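Local coordinates for fibronectin type III domain-containing protein (Simiduia agarivorans, PDB 6P2K), which belongs to glycoside hydrolase family 74 and probably cleaves the glucan backbone of xyloglucan, using the seven-bladed beta-propellers of this catalytic part of a longer protein, at residues Val17-Ala22 and Ala333-Tyr338; Arg347-Thr352 and Tyr369-Lys374; Phe527-Gly532 and Ala567-Lys572; Met533-Asp538 and Thr555-Gly560; Lys702-Tyr707 and Tyr716-Gly721. All blocks are in the same frame, centred on the assembly; numbering follows the deposited sequence.

Contact 1: residues Val17-Ala22 and Ala333-Tyr338; sequences VQDVVA and ARFAHY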
# COMPACT_ATOMS: atom_id res chain seq x y z
N VAL B 17 18.73 39.53 14.18
CA VAL B 17 18.42 40.85 13.66
C VAL B 17 18.59 41.86 14.78
O VAL B 17 18.08 41.66 15.89
CB VAL B 17 17.00 40.90 13.07
CG1 VAL B 17 16.69 42.29 12.54
CG2 VAL B 17 16.85 39.87 11.97
N GLN B 18 19.29 42.96 14.50
CA GLN B 18 19.57 43.96 15.52
C GLN B 18 18.45 44.98 15.66
O GLN B 18 18.07 45.32 16.79
CB GLN B 18 20.89 44.67 15.22
CG GLN B 18 22.05 43.73 14.99
CD GLN B 18 22.36 42.88 16.21
OE1 GLN B 18 22.75 43.40 17.26
NE2 GLN B 18 22.17 41.57 16.09
N ASP B 19 17.90 45.46 14.55
CA ASP B 19 16.87 46.49 14.61
C ASP B 19 16.24 46.66 13.23
O ASP B 19 16.83 46.31 12.21
CB ASP B 19 17.45 47.82 15.09
CG ASP B 19 16.41 48.69 15.76
OD1 ASP B 19 15.27 48.22 15.95
OD2 ASP B 19 16.74 49.84 16.11
N VAL B 20 15.03 47.21 13.24
CA VAL B 20 14.36 47.70 12.04
C VAL B 20 13.85 49.10 12.37
O VAL B 20 13.08 49.26 13.33
CB VAL B 20 13.21 46.79 11.58
CG1 VAL B 20 12.43 47.46 10.46
CG2 VAL B 20 13.75 45.44 11.13
N VAL B 21 14.29 50.09 11.61
CA VAL B 21 14.04 51.49 11.93
C VAL B 21 13.23 52.13 10.81
O VAL B 21 13.62 52.05 9.63
CB VAL B 21 15.36 52.26 12.14
CG1 VAL B 21 15.07 53.68 12.62
CG2 VAL B 21 16.25 51.53 13.13
N ALA B 22 12.12 52.77 11.17
CA ALA B 22 11.29 53.44 10.19
C ALA B 22 11.82 54.84 9.90
O ALA B 22 12.29 55.54 10.79
CB ALA B 22 9.84 53.53 10.69
N ALA B 333 11.20 38.85 20.97
CA ALA B 333 11.14 40.20 20.44
C ALA B 333 12.32 41.01 21.00
O ALA B 333 12.18 41.80 21.93
CB ALA B 333 9.80 40.85 20.76
N ARG B 334 13.49 40.79 20.40
CA ARG B 334 14.70 41.47 20.85
C ARG B 334 14.78 42.91 20.37
O ARG B 334 15.74 43.61 20.71
CB ARG B 334 15.95 40.70 20.41
CG ARG B 334 15.94 40.21 18.97
CD ARG B 334 17.31 39.67 18.57
NE ARG B 334 18.35 40.70 18.59
CZ ARG B 334 19.31 40.78 19.50
NH1 ARG B 334 19.39 39.88 20.48
NH2 ARG B 334 20.21 41.75 19.44
N PHE B 335 13.82 43.36 19.57
CA PHE B 335 13.57 44.78 19.37
C PHE B 335 12.09 44.94 19.03
O PHE B 335 11.46 44.01 18.53
CB PHE B 335 14.44 45.38 18.26
CG PHE B 335 14.12 44.86 16.88
CD1 PHE B 335 13.09 45.42 16.14
CD2 PHE B 335 14.86 43.83 16.34
CE1 PHE B 335 12.79 44.93 14.88
CE2 PHE B 335 14.57 43.36 15.08
CZ PHE B 335 13.53 43.90 14.35
N ALA B 336 11.57 46.13 19.29
CA ALA B 336 10.17 46.42 18.99
C ALA B 336 9.97 47.92 18.99
O ALA B 336 10.29 48.58 19.99
CB ALA B 336 9.24 45.74 20.00
N HIS B 337 9.43 48.45 17.90
CA HIS B 337 9.24 49.89 17.75
C HIS B 337 7.86 50.18 17.20
O HIS B 337 7.36 49.48 16.31
CB HIS B 337 10.29 50.49 16.82
CG HIS B 337 11.70 50.32 17.30
ND1 HIS B 337 12.19 51.02 18.39
CD2 HIS B 337 12.71 49.54 16.86
CE1 HIS B 337 13.45 50.67 18.58
NE2 HIS B 337 13.79 49.78 17.67
N TYR B 338 7.24 51.23 17.74
CA TYR B 338 6.05 51.80 17.13
C TYR B 338 6.43 52.54 15.86
O TYR B 338 7.56 53.01 15.70
CB TYR B 338 5.36 52.76 18.10
CG TYR B 338 4.73 52.12 19.32
CD1 TYR B 338 3.58 51.34 19.21
CD2 TYR B 338 5.27 52.31 20.58
CE1 TYR B 338 3.00 50.77 20.33
CE2 TYR B 338 4.69 51.75 21.70
CZ TYR B 338 3.55 50.98 21.57
OH TYR B 338 2.97 50.42 22.68
O HOH W 1 18.15 44.23 19.11
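Asp19 OD1 is gripped by two N-H groups: His337 NE2 reaches it across the contact at 2.8 Å, and Val20 N from its own strand at 2.9 Å, both in bent, weak bonds. The oxygen lies in the imidazole plane at the ring edge, although the carboxylate as a whole is turned 44° from the ring. His337 has its stronger partner in Glu269, which takes ND1; lying between two carboxylates would probably favour a charged imidazole.

Phe335 carries its ring between its own backbone N and carbonyl carbon (chi1 67°), which sets one face against the backbone of Val17-Ala22. Asp19 CA rests over that face, 3.8 Å from the Phe335 centroid, in a CH-pi contact, while Val17 CG1 touches CE2 of Phe335 at 3.5 Å and Val20 CG2 touches CZ at 3.6 Å. Arg334 NE donates to Val17 O at 2.9 Å, and its NH2 pairs with Asp123, close to the zinc ligand Gln16. A water joins Gln18 O to Arg334 O.

Gln18 and Asp19 form a classic bulge opposite Ala33. Strands 17-22 and 336-338 are the first strands of two separate four-stranded antiparallel blades, and Val20 also packs on Trp350 of strand 348-351.

Contact 2: residues Arg347-Thr352 and Tyr369-Lys374; sequences RGVWST and YSWQNK
With CG anti to the backbone N (chi1 -170°) and the chain straight from CG to NE, Arg347 stretches far enough to meet Tyr369, whose own CG stands opposite its carbonyl carbon and sends the ring toward Arg347-Thr352. Arg347 NH1 donates to Tyr369 OH at 2.8 Å in a fairly straight bond (158°), with the oxygen in the guanidinium plane, at its edge. The two planes are 51° apart, so the groups do not stack. Glu294 binds both, taking Arg347 NH2 on OE2 and Tyr369 OH on OE1, and Asp271 takes Arg347 NE; an arginine suits a place with two acids to satisfy.

Within strand 348-351, Val349 splits its branches between two aromatics: CG2 lies 4.0 Å from Tyr369 CE2 and CG1 lies 3.9 Å from Trp371 CH2. Ser351 brings only its small CB to Trp371 CZ3, at 4.1 Å, while its OG bonds to Phe335 O. Trp371 keeps its indole nitrogen satisfied by Ile313 O. The ring of Trp350 meets Lys374 instead, with CH2 at 3.6 Å from CG of the lysine, whose NZ goes on to Glu47 and Asn45 O.

The strand axes approach to 8.5 Å because strand 358-363 runs between strands 348-351 and 368-373 in the same antiparallel blade, and Leu292 of strand 292-300 packs against Val349, Ser351 and Trp371.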
# COMPACT_ATOMS: atom_id res chain seq x y z
N ARG B 347 -0.46 53.49 12.21
CA ARG B 347 0.01 52.96 13.48
C ARG B 347 0.34 51.48 13.33
O ARG B 347 -0.49 50.69 12.88
CB ARG B 347 -1.02 53.15 14.59
CG ARG B 347 -0.46 52.83 15.97
CD ARG B 347 -1.48 53.03 17.08
NE ARG B 347 -0.86 52.90 18.40
CZ ARG B 347 -0.85 51.78 19.12
NH1 ARG B 347 -1.45 50.69 18.66
NH2 ARG B 347 -0.26 51.76 20.31
N GLY B 348 1.56 51.11 13.71
CA GLY B 348 1.99 49.73 13.62
C GLY B 348 3.19 49.48 14.51
O GLY B 348 3.68 50.38 15.20
N VAL B 349 3.66 48.23 14.49
CA VAL B 349 4.79 47.80 15.30
C VAL B 349 5.73 46.98 14.43
O VAL B 349 5.29 46.08 13.71
CB VAL B 349 4.34 46.97 16.52
CG1 VAL B 349 5.55 46.38 17.24
CG2 VAL B 349 3.52 47.82 17.49
N TRP B 350 7.02 47.31 14.48
CA TRP B 350 8.07 46.52 13.86
C TRP B 350 8.79 45.71 14.93
O TRP B 350 9.21 46.28 15.95
CB TRP B 350 9.06 47.42 13.12
CG TRP B 350 8.72 47.67 11.69
CD1 TRP B 350 8.19 48.82 11.16
CD2 TRP B 350 8.89 46.76 10.60
NE1 TRP B 350 8.02 48.67 9.80
CE2 TRP B 350 8.44 47.42 9.43
CE3 TRP B 350 9.38 45.46 10.49
CZ2 TRP B 350 8.46 46.81 8.18
CZ3 TRP B 350 9.40 44.85 9.24
CH2 TRP B 350 8.94 45.53 8.10
N SER B 351 8.93 44.41 14.71
CA SER B 351 9.59 43.55 15.70
C SER B 351 10.12 42.30 14.99
O SER B 351 10.30 42.30 13.77
CB SER B 351 8.62 43.21 16.85
OG SER B 351 9.27 42.45 17.85
N THR B 352 10.37 41.24 15.76
CA THR B 352 11.06 40.05 15.25
C THR B 352 10.76 38.85 16.14
O THR B 352 10.37 39.00 17.30
CB THR B 352 12.57 40.28 15.18
OG1 THR B 352 13.22 39.09 14.71
CG2 THR B 352 13.11 40.63 16.56
N TYR B 369 -3.97 43.53 16.67
CA TYR B 369 -2.77 43.60 15.85
C TYR B 369 -2.76 42.44 14.87
O TYR B 369 -3.15 41.32 15.23
CB TYR B 369 -1.51 43.58 16.72
CG TYR B 369 -1.33 44.83 17.55
CD1 TYR B 369 -1.92 44.94 18.80
CD2 TYR B 369 -0.58 45.90 17.09
CE1 TYR B 369 -1.77 46.08 19.57
CE2 TYR B 369 -0.42 47.04 17.84
CZ TYR B 369 -1.01 47.13 19.08
OH TYR B 369 -0.86 48.27 19.84
N SER B 370 -2.34 42.71 13.65
CA SER B 370 -2.29 41.71 12.58
C SER B 370 -0.84 41.59 12.13
O SER B 370 -0.31 42.47 11.44
CB SER B 370 -3.21 42.11 11.42
OG SER B 370 -3.27 41.08 10.45
N TRP B 371 -0.19 40.50 12.53
CA TRP B 371 1.24 40.34 12.29
C TRP B 371 1.51 39.82 10.89
O TRP B 371 0.83 38.90 10.41
CB TRP B 371 1.84 39.40 13.35
CG TRP B 371 1.89 40.07 14.68
CD1 TRP B 371 0.96 40.01 15.67
CD2 TRP B 371 2.91 40.96 15.14
NE1 TRP B 371 1.35 40.78 16.74
CE2 TRP B 371 2.54 41.38 16.44
CE3 TRP B 371 4.11 41.43 14.59
CZ2 TRP B 371 3.33 42.25 17.19
CZ3 TRP B 371 4.89 42.29 15.34
CH2 TRP B 371 4.49 42.69 16.63
N GLN B 372 2.50 40.41 10.23
CA GLN B 372 2.82 40.14 8.84
C GLN B 372 4.27 39.70 8.72
O GLN B 372 5.16 40.33 9.30
CB GLN B 372 2.56 41.37 7.96
CG GLN B 372 1.15 41.93 8.07
CD GLN B 372 0.99 43.29 7.39
OE1 GLN B 372 1.73 43.62 6.46
NE2 GLN B 372 0.01 44.07 7.84
N ASN B 373 4.50 38.63 7.96
CA ASN B 373 5.84 38.12 7.70
C ASN B 373 6.54 39.04 6.71
O ASN B 373 6.09 39.19 5.57
CB ASN B 373 5.72 36.68 7.17
CG ASN B 373 7.02 36.12 6.61
OD1 ASN B 373 8.06 36.78 6.52
ND2 ASN B 373 6.96 34.85 6.21
N LYS B 374 7.66 39.65 7.14
CA LYS B 374 8.40 40.59 6.31
C LYS B 374 9.83 40.12 6.05
O LYS B 374 10.73 40.94 5.84
CB LYS B 374 8.42 41.98 6.94
CG LYS B 374 7.04 42.61 7.09
CD LYS B 374 6.45 42.97 5.73
CE LYS B 374 5.13 43.73 5.88
NZ LYS B 374 4.77 44.45 4.64

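Contact 3: residues Phe527-Gly532 and Ala567-Lys572; sequences FSSNYG and ARIARK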
# COMPACT_ATOMS: atom_id res chain seq x y z
N PHE B 527 35.12 11.74 8.99
CA PHE B 527 36.12 11.84 10.05
C PHE B 527 35.43 12.31 11.33
O PHE B 527 34.93 13.44 11.39
CB PHE B 527 37.26 12.78 9.67
CG PHE B 527 38.54 12.52 10.43
CD1 PHE B 527 38.63 12.76 11.79
CD2 PHE B 527 39.65 12.01 9.77
CE1 PHE B 527 39.80 12.50 12.49
CE2 PHE B 527 40.83 11.76 10.46
CZ PHE B 527 40.91 12.00 11.82
N SER B 528 35.41 11.45 12.34
CA SER B 528 34.83 11.75 13.64
C SER B 528 35.89 12.46 14.48
O SER B 528 36.92 11.86 14.81
CB SER B 528 34.35 10.47 14.32
OG SER B 528 33.64 10.76 15.51
N SER B 529 35.64 13.72 14.82
CA SER B 529 36.63 14.56 15.48
C SER B 529 37.14 13.90 16.75
O SER B 529 36.36 13.51 17.63
CB SER B 529 36.03 15.93 15.80
OG SER B 529 35.84 16.68 14.61
N ASN B 530 38.47 13.77 16.83
CA ASN B 530 39.21 13.18 17.95
C ASN B 530 39.02 11.68 18.07
O ASN B 530 39.35 11.10 19.11
CB ASN B 530 38.86 13.87 19.27
CG ASN B 530 39.24 15.34 19.28
OD1 ASN B 530 38.42 16.21 19.57
ND2 ASN B 530 40.49 15.62 18.94
N TYR B 531 38.51 11.03 17.03
CA TYR B 531 38.41 9.57 17.02
C TYR B 531 39.10 8.95 15.82
O TYR B 531 39.94 8.06 16.00
CB TYR B 531 36.94 9.14 17.07
CG TYR B 531 36.30 9.38 18.41
CD1 TYR B 531 36.38 8.43 19.42
CD2 TYR B 531 35.62 10.56 18.68
CE1 TYR B 531 35.81 8.64 20.66
CE2 TYR B 531 35.04 10.78 19.92
CZ TYR B 531 35.14 9.82 20.91
OH TYR B 531 34.56 10.05 22.14
N GLY B 532 38.79 9.38 14.61
CA GLY B 532 39.46 8.88 13.43
C GLY B 532 38.54 8.91 12.22
O GLY B 532 37.46 9.49 12.25
N ALA B 567 46.55 12.58 12.91
CA ALA B 567 45.55 13.58 12.57
C ALA B 567 44.28 13.29 13.36
O ALA B 567 43.84 12.14 13.43
CB ALA B 567 45.27 13.56 11.07
N ARG B 568 43.69 14.32 13.96
CA ARG B 568 42.56 14.11 14.86
C ARG B 568 41.28 14.83 14.45
O ARG B 568 40.21 14.45 14.94
CB ARG B 568 42.93 14.53 16.29
CG ARG B 568 44.08 13.71 16.88
CD ARG B 568 44.08 13.76 18.41
NE ARG B 568 42.99 13.00 19.00
CZ ARG B 568 42.66 13.04 20.29
NH1 ARG B 568 43.34 13.81 21.12
NH2 ARG B 568 41.65 12.31 20.74
N ILE B 569 41.35 15.84 13.59
CA ILE B 569 40.18 16.54 13.08
C ILE B 569 40.39 16.82 11.61
O ILE B 569 41.48 17.24 11.20
CB ILE B 569 39.91 17.85 13.85
CG1 ILE B 569 39.72 17.59 15.34
CG2 ILE B 569 38.69 18.56 13.29
CD1 ILE B 569 39.82 18.83 16.20
N ALA B 570 39.36 16.59 10.80
CA ALA B 570 39.41 16.87 9.37
C ALA B 570 38.47 18.01 9.03
O ALA B 570 37.32 18.03 9.48
CB ALA B 570 39.04 15.63 8.55
N ARG B 571 38.95 18.97 8.24
CA ARG B 571 38.11 20.05 7.75
C ARG B 571 37.49 19.72 6.40
O ARG B 571 36.35 20.11 6.13
CB ARG B 571 38.91 21.35 7.66
CG ARG B 571 38.19 22.50 6.97
CD ARG B 571 37.00 22.99 7.78
NE ARG B 571 36.43 24.22 7.22
CZ ARG B 571 35.58 24.25 6.20
NH1 ARG B 571 35.19 23.11 5.62
NH2 ARG B 571 35.12 25.41 5.75
N LYS B 572 38.21 18.99 5.54
CA LYS B 572 37.68 18.56 4.26
C LYS B 572 38.31 17.23 3.88
O LYS B 572 39.51 17.04 4.05
CB LYS B 572 37.94 19.60 3.16
CG LYS B 572 37.61 19.10 1.77
CD LYS B 572 37.07 20.20 0.87
CE LYS B 572 36.52 19.62 -0.42
NZ LYS B 572 36.39 20.66 -1.48
O HOH W 2 36.64 15.68 12.20
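Phe527 packs closely on Ala570 and Ala567 where a tight beta hairpin leans on the first strand of the following sheet. Its CB touches Ala570 CB at 3.5 Å, Ala570 N lies over one ring face and Gly532 C over the other, and Ala567 O meets the ring edge, 3.3 Å from CZ. A bare methyl suits Ala570, leaving room for the phenyl group.

The partly exposed end is polar. There the hairpin has a classic bulge, Tyr531 and Gly532 both facing Ser528. Asn530 N donates to Arg568 O at 2.7 Å (166°), and Arg568 NH2 returns a bond to Asn530 O at 3.1 Å, while Asn530 ND2 sits over the guanidinium face with the two planes 66° apart. Gly560 O and Asn563 OD1 take NE and NH1. A methionine in place of Arg568 would probably leave Asn530 O, Gly560 O and Asn563 OD1 without these donors, with the tip held mainly by the backbone bond.

Between the two zones, a water donates to Phe527 O at 2.9 Å, accepts from Ala570 N and bonds Ser529 OG at 2.7 Å.

Contact 4: residues Met533-Asp538 and Thr555-Gly560; sequences MYMVED and TQIYEG. With ZN (zinc ion), chain P.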
# COMPACT_ATOMS: atom_id res chain seq x y z
N MET B 533 39.00 8.27 11.15
CA MET B 533 38.28 8.24 9.89
C MET B 533 37.55 6.92 9.71
O MET B 533 38.11 5.85 9.96
CB MET B 533 39.21 8.47 8.70
CG MET B 533 38.45 8.69 7.40
SD MET B 533 39.47 9.32 6.06
CE MET B 533 39.45 11.07 6.42
N TYR B 534 36.30 7.01 9.27
CA TYR B 534 35.44 5.85 9.11
C TYR B 534 34.85 5.85 7.70
O TYR B 534 34.83 6.87 7.01
CB TYR B 534 34.33 5.82 10.17
CG TYR B 534 34.88 5.72 11.57
CD1 TYR B 534 35.43 6.83 12.21
CD2 TYR B 534 34.88 4.51 12.25
CE1 TYR B 534 35.95 6.73 13.48
CE2 TYR B 534 35.40 4.41 13.52
CZ TYR B 534 35.93 5.52 14.13
OH TYR B 534 36.45 5.42 15.40
N MET B 535 34.37 4.68 7.29
CA MET B 535 33.95 4.46 5.92
C MET B 535 32.65 3.67 5.91
O MET B 535 32.52 2.68 6.64
CB MET B 535 35.04 3.72 5.14
CG MET B 535 34.68 3.38 3.70
SD MET B 535 36.12 2.78 2.79
CE MET B 535 36.31 1.15 3.49
N VAL B 536 31.70 4.11 5.09
CA VAL B 536 30.56 3.30 4.71
C VAL B 536 30.90 2.70 3.35
O VAL B 536 30.93 3.41 2.34
CB VAL B 536 29.26 4.11 4.66
CG1 VAL B 536 28.13 3.27 4.08
CG2 VAL B 536 28.90 4.60 6.06
N GLU B 537 31.18 1.40 3.32
CA GLU B 537 31.66 0.77 2.10
C GLU B 537 30.62 0.85 0.99
O GLU B 537 30.96 1.14 -0.17
CB GLU B 537 32.03 -0.69 2.38
CG GLU B 537 32.37 -1.50 1.14
CD GLU B 537 33.82 -1.32 0.72
OE1 GLU B 537 34.11 -1.41 -0.49
OE2 GLU B 537 34.67 -1.09 1.61
N ASP B 538 29.35 0.62 1.32
CA ASP B 538 28.27 0.69 0.34
C ASP B 538 27.04 1.20 1.07
O ASP B 538 26.49 0.49 1.92
CB ASP B 538 28.01 -0.68 -0.29
CG ASP B 538 27.02 -0.61 -1.45
OD1 ASP B 538 25.91 -0.09 -1.26
OD2 ASP B 538 27.37 -1.09 -2.55
N THR B 555 33.02 1.05 8.88
CA THR B 555 34.38 0.54 8.89
C THR B 555 35.33 1.64 9.33
O THR B 555 35.32 2.74 8.76
CB THR B 555 34.80 0.02 7.51
OG1 THR B 555 33.82 -0.91 7.03
CG2 THR B 555 36.16 -0.66 7.58
N GLN B 556 36.15 1.36 10.34
CA GLN B 556 37.21 2.29 10.72
C GLN B 556 38.42 2.05 9.83
O GLN B 556 38.88 0.91 9.68
CB GLN B 556 37.59 2.12 12.19
CG GLN B 556 38.58 3.17 12.67
CD GLN B 556 39.00 2.97 14.11
OE1 GLN B 556 38.17 2.96 15.02
NE2 GLN B 556 40.30 2.80 14.34
N ILE B 557 38.95 3.11 9.24
CA ILE B 557 40.15 3.02 8.42
C ILE B 557 41.33 3.80 8.98
O ILE B 557 42.45 3.64 8.47
CB ILE B 557 39.88 3.43 6.95
CG1 ILE B 557 39.64 4.94 6.84
CG2 ILE B 557 38.68 2.67 6.40
CD1 ILE B 557 39.37 5.38 5.41
N TYR B 558 41.13 4.62 10.01
CA TYR B 558 42.23 5.39 10.59
C TYR B 558 41.89 5.77 12.02
O TYR B 558 40.83 6.35 12.27
CB TYR B 558 42.49 6.65 9.75
CG TYR B 558 43.58 7.55 10.32
CD1 TYR B 558 44.92 7.22 10.17
CD2 TYR B 558 43.25 8.72 11.00
CE1 TYR B 558 45.92 8.03 10.69
CE2 TYR B 558 44.24 9.54 11.53
CZ TYR B 558 45.57 9.19 11.36
OH TYR B 558 46.56 9.99 11.87
N GLU B 559 42.78 5.44 12.96
CA GLU B 559 42.63 5.90 14.34
C GLU B 559 43.25 7.28 14.48
O GLU B 559 44.39 7.50 14.04
CB GLU B 559 43.26 4.93 15.36
CG GLU B 559 44.80 4.73 15.29
CD GLU B 559 45.65 5.69 16.16
OE1 GLU B 559 46.89 5.67 16.02
OE2 GLU B 559 45.11 6.48 16.96
N GLY B 560 42.50 8.20 15.07
CA GLY B 560 42.99 9.53 15.33
C GLY B 560 42.84 9.89 16.79
O GLY B 560 42.32 10.96 17.14
ZN ZN P . 47.16 7.23 17.27
O HOH W 3 31.43 -0.38 5.61
O HOH W 4 34.84 -1.93 4.41
O HOH W 5 49.20 6.84 17.23
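The last two strands of a four-stranded antiparallel propeller blade pair here through a classic bulge, and Glu559 at the end of the outer strand is a zinc ligand. Ile557 and Tyr558 both face Met533, whose O accepts from Ile557 N at 3.0 Å and, at 3.3 Å, from Tyr558 N. Past the bulge the register is regular, with Met535 N on Thr555 O at 2.6 Å.

Ile557 reaches back to the buried side: CD1 touches Met533 CG at 4.0 Å and CG2 touches Met535 CB, with Trp605 and Phe607 beyond. On the other face the extended Gln556 chain crosses the Tyr534 ring obliquely, its amide steep to the ring plane (81°), with CB 3.4 Å from CE2, and OE1 comes 3.0 Å from Tyr534 OH. Replacing Tyr534 by alanine would remove the ring and probably open a gap beside the CB and CG of Gln556.

Glu559 OE1 and OE2 bind zinc at 2.0 Å and 2.2 Å. Asp562, Asp566 and a water also bind it, and the cation probably offsets the repulsion of three acids, tying the strand end to the loop after it.

Contact 5: residues Lys702-Tyr707 and Tyr716-Gly721; sequences KIVMSY and YGVFLG
The Tyr707 ring turns its edge to Phe719, Tyr707 CD2 lying 4.2 Å from Phe719 CE1. Met705 CE rests over the centre of one tyrosine face, 3.4 Å above the plane. Phe719 in turn has Tyr716 CD1 at its edge, in plane, and Phe690 meets the Tyr707 ring edge-to-face. Tyr707, Met705 and Phe719 lie on one face of a beta hairpin, the middle pair of strands in a four-stranded antiparallel blade.

Met705 is folded back by three successive bends (chi1 63°), which puts its methyl on Tyr707 and its sulfur beside Phe719, SD lying 5.0 Å from the centroid in an oblique Met-aromatic contact. A flexible thioether suits such a double role. At Gly717 a CB would be crowded by Phe719 CZ. On the opposite side Val704 CG2 and Val718 CG1 run side by side at 3.9 Å, with Leu720 CD1 near Val704 CB and Phe748 of strand 745-751 packed against Val704 and Leu720.

The ladder is regular from Ile703-Gly721 to Met705-Phe719: Phe719 N donates to Met705 O at 2.9 Å and Gly721 N to Ile703 O at 2.7 Å. It becomes irregular at Tyr707, whose O accepts from Tyr716 N. Helix 666-672 packs on Tyr707 and Phe719, and Tyr707 OH bonds to Trp648 O.

Ser706 OG bonds to Ser741 O, and near the turn a water donates to Ser706 OG at 2.9 Å and to Tyr707 O at 2.8 Å.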
# COMPACT_ATOMS: atom_id res chain seq x y z
N LYS B 702 39.66 24.88 -13.66
CA LYS B 702 39.28 26.01 -12.82
C LYS B 702 39.61 25.74 -11.36
O LYS B 702 39.41 24.64 -10.85
CB LYS B 702 37.78 26.32 -12.97
CG LYS B 702 37.35 26.72 -14.37
CD LYS B 702 37.90 28.08 -14.77
CE LYS B 702 37.67 28.35 -16.25
NZ LYS B 702 38.04 29.74 -16.65
N ILE B 703 40.12 26.78 -10.70
CA ILE B 703 40.40 26.78 -9.26
C ILE B 703 39.88 28.09 -8.69
O ILE B 703 40.04 29.15 -9.31
CB ILE B 703 41.90 26.61 -8.97
CG1 ILE B 703 42.41 25.27 -9.51
CG2 ILE B 703 42.18 26.72 -7.47
CD1 ILE B 703 43.92 25.20 -9.62
N VAL B 704 39.25 28.03 -7.52
CA VAL B 704 38.69 29.21 -6.88
C VAL B 704 39.13 29.24 -5.42
O VAL B 704 39.36 28.20 -4.80
CB VAL B 704 37.14 29.24 -6.99
CG1 VAL B 704 36.53 28.03 -6.30
CG2 VAL B 704 36.56 30.54 -6.43
N MET B 705 39.26 30.45 -4.87
CA MET B 705 39.56 30.65 -3.46
C MET B 705 39.06 32.03 -3.06
O MET B 705 38.76 32.87 -3.91
CB MET B 705 41.06 30.49 -3.17
CG MET B 705 41.95 31.51 -3.86
SD MET B 705 42.16 33.03 -2.91
CE MET B 705 42.92 32.39 -1.41
N SER B 706 39.00 32.26 -1.75
CA SER B 706 38.51 33.52 -1.22
C SER B 706 39.29 33.90 0.03
O SER B 706 39.36 33.11 0.98
CB SER B 706 37.01 33.44 -0.90
OG SER B 706 36.60 34.48 -0.03
N TYR B 707 39.86 35.10 0.03
CA TYR B 707 40.61 35.62 1.18
C TYR B 707 39.67 36.36 2.11
O TYR B 707 38.98 37.29 1.69
CB TYR B 707 41.74 36.54 0.71
CG TYR B 707 43.05 35.83 0.44
CD1 TYR B 707 43.67 35.07 1.43
CD2 TYR B 707 43.67 35.92 -0.80
CE1 TYR B 707 44.86 34.43 1.19
CE2 TYR B 707 44.87 35.28 -1.05
CZ TYR B 707 45.46 34.53 -0.05
OH TYR B 707 46.65 33.89 -0.29
N TYR B 716 38.59 40.06 1.41
CA TYR B 716 39.42 40.76 0.43
C TYR B 716 38.87 40.59 -0.98
O TYR B 716 38.73 41.57 -1.72
CB TYR B 716 40.87 40.28 0.50
CG TYR B 716 41.80 41.22 -0.23
CD1 TYR B 716 41.95 41.14 -1.61
CD2 TYR B 716 42.49 42.21 0.45
CE1 TYR B 716 42.78 42.01 -2.29
CE2 TYR B 716 43.32 43.09 -0.23
CZ TYR B 716 43.46 42.99 -1.59
OH TYR B 716 44.29 43.85 -2.27
N GLY B 717 38.56 39.36 -1.36
CA GLY B 717 38.07 39.10 -2.70
C GLY B 717 38.02 37.64 -3.06
O GLY B 717 38.62 36.79 -2.39
N VAL B 718 37.30 37.32 -4.14
CA VAL B 718 37.17 35.97 -4.66
C VAL B 718 38.00 35.90 -5.94
O VAL B 718 37.90 36.78 -6.80
CB VAL B 718 35.71 35.60 -4.94
CG1 VAL B 718 35.58 34.12 -5.30
CG2 VAL B 718 34.85 35.95 -3.73
N PHE B 719 38.81 34.85 -6.06
CA PHE B 719 39.76 34.74 -7.17
C PHE B 719 39.58 33.41 -7.88
O PHE B 719 39.45 32.36 -7.25
CB PHE B 719 41.20 34.89 -6.67
CG PHE B 719 41.45 36.19 -5.98
CD1 PHE B 719 41.24 36.32 -4.61
CD2 PHE B 719 41.88 37.30 -6.69
CE1 PHE B 719 41.46 37.52 -3.97
CE2 PHE B 719 42.11 38.51 -6.06
CZ PHE B 719 41.90 38.62 -4.69
N LEU B 720 39.58 33.47 -9.21
CA LEU B 720 39.37 32.31 -10.07
C LEU B 720 40.60 32.13 -10.95
O LEU B 720 40.98 33.05 -11.68
CB LEU B 720 38.11 32.49 -10.93
CG LEU B 720 37.75 31.34 -11.87
CD1 LEU B 720 37.05 30.22 -11.10
CD2 LEU B 720 36.89 31.83 -13.02
N GLY B 721 41.21 30.96 -10.88
CA GLY B 721 42.37 30.63 -11.68
C GLY B 721 42.01 29.65 -12.78
O GLY B 721 41.17 28.76 -12.57
O HOH W 6 36.60 37.34 0.21

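Contacts 1 and 2 share one blade: strands 336-338 and 348-351 are neighbours there, joined by His337 O to Trp350 N. Contacts 3 and 4 form a second pair, about 11 Å between centres, with contact 4 nested in the loop that contact 3 closes, on the opposite side of the chain's centre from contacts 1 and 2. Contacts 1, 3 and 4 all lie near zinc, but only contact 4 supplies a ligand, Glu559. Contacts 1, 2 and 5 are buried, 3 and 4 partly. Contacts 1 and 2 bury charges with acid partners, 3 and 4 rely on backbone bonds and waters, and contact 5 is a hairpin ladder, irregular only at its Tyr707 end, with apolar and aromatic faces. Contacts 1 and 3 join different sheets, whereas 2, 4 and 5 lie within one.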